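Local coordinates for protein peptide chain release factor subunit 1 (Aeropyrum pernix, PDB 3AGK) that probably directs the termination of translation in response to the stop codons UAA, UAG and UGA, at residues Gln193-Asp196 with Glu197-Lys201; Lys290-Ala294 with Lys295-Met299. All coordinates share one frame; numbering follows the deposited sequence.

Contact 1 (Gln193-Asp196 with Glu197-Lys201); sequences QMVD and EFFKK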
# COMPACT_ATOMS: atom_id res chain seq x y z
N GLN A 193 1.65 32.70 17.85
CA GLN A 193 1.78 31.61 18.78
C GLN A 193 0.78 30.51 18.45
O GLN A 193 1.08 29.33 18.58
CB GLN A 193 1.58 32.10 20.22
CG GLN A 193 1.53 30.97 21.21
CD GLN A 193 1.74 31.43 22.64
OE1 GLN A 193 1.76 30.61 23.55
NE2 GLN A 193 1.92 32.74 22.83
N MET A 194 -0.43 30.90 18.04
CA MET A 194 -1.45 29.91 17.71
C MET A 194 -1.03 29.09 16.49
O MET A 194 -1.13 27.85 16.49
CB MET A 194 -2.81 30.56 17.47
CG MET A 194 -3.40 31.24 18.71
SD MET A 194 -5.02 31.99 18.42
CE MET A 194 -6.03 30.52 18.27
N VAL A 195 -0.55 29.77 15.45
CA VAL A 195 -0.06 29.07 14.25
C VAL A 195 1.10 28.13 14.60
O VAL A 195 1.17 27.00 14.12
CB VAL A 195 0.39 30.07 13.18
CG1 VAL A 195 0.89 29.33 11.95
CG2 VAL A 195 -0.75 31.00 12.82
N ASP A 196 2.00 28.63 15.45
CA ASP A 196 3.09 27.83 15.97
C ASP A 196 2.59 26.52 16.58
O ASP A 196 3.12 25.44 16.29
CB ASP A 196 3.88 28.62 17.00
CG ASP A 196 5.06 27.84 17.53
OD1 ASP A 196 5.00 27.41 18.70
OD2 ASP A 196 6.04 27.63 16.78
N GLU A 197 1.58 26.60 17.43
CA GLU A 197 1.02 25.40 18.06
C GLU A 197 0.44 24.44 17.02
O GLU A 197 0.64 23.24 17.09
CB GLU A 197 -0.07 25.79 19.07
CG GLU A 197 0.11 25.14 20.43
CD GLU A 197 1.34 25.67 21.16
OE1 GLU A 197 2.19 24.84 21.57
OE2 GLU A 197 1.46 26.90 21.31
N PHE A 198 -0.31 24.99 16.07
CA PHE A 198 -0.84 24.16 14.99
C PHE A 198 0.29 23.46 14.18
O PHE A 198 0.20 22.27 13.86
CB PHE A 198 -1.79 24.95 14.08
CG PHE A 198 -2.38 24.12 12.97
CD1 PHE A 198 -3.32 23.13 13.25
CD2 PHE A 198 -1.97 24.30 11.64
CE1 PHE A 198 -3.85 22.34 12.24
CE2 PHE A 198 -2.49 23.53 10.60
CZ PHE A 198 -3.43 22.54 10.90
N PHE A 199 1.37 24.19 13.88
CA PHE A 199 2.48 23.61 13.12
C PHE A 199 3.16 22.49 13.87
O PHE A 199 3.66 21.55 13.25
CB PHE A 199 3.50 24.68 12.73
CG PHE A 199 3.07 25.54 11.58
CD1 PHE A 199 1.90 25.24 10.87
CD2 PHE A 199 3.81 26.65 11.21
CE1 PHE A 199 1.48 26.04 9.82
CE2 PHE A 199 3.40 27.46 10.15
CZ PHE A 199 2.23 27.14 9.44
N LYS A 200 3.19 22.59 15.20
CA LYS A 200 3.74 21.51 16.02
C LYS A 200 2.85 20.28 15.98
O LYS A 200 3.35 19.17 15.93
CB LYS A 200 3.97 21.97 17.47
CG LYS A 200 5.27 22.76 17.67
CD LYS A 200 5.27 23.56 18.99
CE LYS A 200 6.50 24.47 19.05
NZ LYS A 200 6.57 25.31 20.28
N LYS A 201 1.54 20.50 16.06
CA LYS A 201 0.58 19.41 15.90
C LYS A 201 0.77 18.72 14.52
O LYS A 201 0.89 17.51 14.44
CB LYS A 201 -0.84 19.94 16.05
CG LYS A 201 -1.92 18.88 16.24
CD LYS A 201 -3.32 19.49 16.20
CE LYS A 201 -3.35 20.90 16.82
NZ LYS A 201 -4.61 21.67 16.52

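Contact 2 (Lys290-Ala294 with Lys295-Met299); sequences KLHLA and KGTGM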
# COMPACT_ATOMS: atom_id res chain seq x y z
N LYS A 290 -9.85 11.35 -21.97
CA LYS A 290 -11.07 12.13 -21.88
C LYS A 290 -11.11 13.28 -22.89
O LYS A 290 -12.16 13.58 -23.44
CB LYS A 290 -11.29 12.65 -20.46
CG LYS A 290 -12.75 12.71 -20.07
CD LYS A 290 -13.56 13.57 -21.05
CE LYS A 290 -15.00 13.09 -21.20
NZ LYS A 290 -15.68 13.75 -22.35
N LEU A 291 -9.96 13.88 -23.14
CA LEU A 291 -9.81 14.92 -24.15
C LEU A 291 -10.21 14.43 -25.56
O LEU A 291 -10.89 15.13 -26.31
CB LEU A 291 -8.36 15.42 -24.16
CG LEU A 291 -8.05 16.87 -24.51
CD1 LEU A 291 -9.05 17.80 -23.84
CD2 LEU A 291 -6.62 17.23 -24.10
N HIS A 292 -9.79 13.22 -25.90
CA HIS A 292 -10.18 12.62 -27.17
C HIS A 292 -11.70 12.41 -27.21
O HIS A 292 -12.34 12.67 -28.23
CB HIS A 292 -9.46 11.29 -27.42
CG HIS A 292 -7.98 11.44 -27.65
ND1 HIS A 292 -7.46 12.09 -28.75
CD2 HIS A 292 -6.92 11.00 -26.93
CE1 HIS A 292 -6.14 12.05 -28.69
NE2 HIS A 292 -5.79 11.39 -27.60
N LEU A 293 -12.26 11.93 -26.10
CA LEU A 293 -13.70 11.74 -26.00
C LEU A 293 -14.42 13.06 -26.22
O LEU A 293 -15.33 13.16 -27.05
CB LEU A 293 -14.09 11.24 -24.61
CG LEU A 293 -14.16 9.75 -24.34
CD1 LEU A 293 -14.73 9.57 -22.93
CD2 LEU A 293 -15.03 9.06 -25.36
N ALA A 294 -14.01 14.06 -25.45
CA ALA A 294 -14.65 15.37 -25.47
C ALA A 294 -14.57 16.03 -26.84
O ALA A 294 -15.46 16.78 -27.22
CB ALA A 294 -14.03 16.27 -24.39
N LYS A 295 -13.51 15.75 -27.59
CA LYS A 295 -13.32 16.39 -28.88
C LYS A 295 -13.69 15.49 -30.06
O LYS A 295 -13.26 15.74 -31.18
CB LYS A 295 -11.89 16.91 -29.02
CG LYS A 295 -11.54 18.01 -28.01
CD LYS A 295 -10.07 18.41 -28.06
CE LYS A 295 -9.82 19.67 -27.23
NZ LYS A 295 -8.41 20.13 -27.32
N GLY A 296 -14.48 14.45 -29.80
CA GLY A 296 -14.90 13.52 -30.84
C GLY A 296 -13.81 13.26 -31.86
O GLY A 296 -14.01 13.40 -33.07
N THR A 297 -12.65 12.87 -31.36
CA THR A 297 -11.44 12.77 -32.17
C THR A 297 -11.28 11.40 -32.85
O THR A 297 -10.54 11.28 -33.83
CB THR A 297 -10.21 13.05 -31.30
OG1 THR A 297 -9.13 13.49 -32.12
CG2 THR A 297 -9.80 11.79 -30.57
N GLY A 298 -11.96 10.38 -32.33
CA GLY A 298 -11.86 9.03 -32.84
C GLY A 298 -10.54 8.34 -32.52
O GLY A 298 -10.25 7.25 -33.00
N MET A 299 -9.72 8.99 -31.69
CA MET A 299 -8.40 8.45 -31.36
C MET A 299 -8.46 7.51 -30.14
O MET A 299 -7.48 7.36 -29.41
CB MET A 299 -7.43 9.60 -31.10
CG MET A 299 -6.04 9.37 -31.65
SD MET A 299 -6.02 9.23 -33.45
CE MET A 299 -4.29 8.93 -33.73

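Contact 1 (Gln193-Asp196 with Glu197-Lys201)
Asp196 and Lys200, one helical turn apart, are joined by a salt bridge in which NZ of Lys200 lies 3.1 Å from OD1 of Asp196. The ammonium group comes in on the syn lone pair of OD1, the side facing the other carboxylate oxygen. CG of Asp196, anti to the backbone N (chi1 -178°), lies beside its own carbonyl carbon, where OD1 can meet the lysine one turn on. The lysine runs extended beyond CG, its aliphatic part passing over the carbonyl oxygen of Asp196, and CE also touches OD1 at 3.3 Å. OD2 has a different mate, the hydroxyl of Tyr239, so the two oxygens are held by two separate partners and the rotation of the carboxylate is probably well fixed.

Glu197 bends at chi2 (67°) and lies alongside Gln193, pointing the same way, with its OE2 4.1 Å from CG of Gln193. The same OE2 stands 4.4 Å from OD1 of Asp196, a proximity of like charges that Lys200 would be expected to offset.

The Asp196-Lys200 and Gln193-Glu197 pairs follow the i to i+4 spacing of the long helix 188-215 in the second eRF1 domain, and four successive backbone bonds, from Glu197 N to Gln193 O through Lys200 N to Asp196 O, hold its turns here.

On another side of the helix, Val195 and Phe199 lie side by side. The methyl CG1 of Val195 sits over one face of the phenyl ring, 3.8 Å from the ring centroid of Phe199 and displaced toward the rim, in a CH-pi contact. Val195 O approaches CG of Phe199 at 3.5 Å while accepting the amide N-H of that residue. Tyr239 meets the Phe199 ring edge-to-face, and Ala230 and Glu233 of helix 230-236 also pack on this buried phenylalanine.

Contact 2 (Lys290-Ala294 with Lys295-Met299)
His292 meets Thr297 and Met299 where helix 277-294 gives way to the loop leading to strand 300-302. CB of His292 lies 3.2 Å from CG2 of Thr297, an unusually tight approach. CG lies beside the backbone N, anti to the carbonyl carbon (chi1 -68°), and the ring presents its ND1 edge to Thr297 and one face to Met299. ND1 of His292 has CG2 of Thr297 again very close at the ring edge and CB of Met299 3.4 Å away. Farther out, CE1 of His292 touches CB of Met299 at 3.7 Å and CG of Met299 more loosely. The CB approach is a CH-pi contact, 28° off the ring normal and offset toward the rim. An alanine in place of His292 would keep the CB contact with Thr297 but is likely to leave Met299 CB without the ring face it rests on and the Thr297 methyl without the ND1 edge. The extended Lys295 lies beside Leu291, its CE 3.9 Å from CD1 of Leu291. The backbone closes the turn: Thr297 N bonds to His292 O at 3.2 Å and Gly296 N to Leu293 O, with Gly296 at positive phi, the C-prime residue of a Schellman motif that ends the helix.

Overall arrangement
Contact 1 comes first along the chain, within helix 188-215 of the second eRF1 domain; contact 2 follows in the third, at the C-terminal end of helix 277-294. Their centres are 48 Å apart and their nearest atoms about 34 Å, so they do not touch and share no helix or sheet. Helix 188-215 precedes strand 219-226 of the five-stranded mixed sheet, whereas the loop of contact 2 leads into strand 300-302, an outermost strand of a separate four-stranded mixed sheet. One contact therefore lies inside a continuing helix and the other at a helix end, each belonging to a different domain of this multidomain release factor.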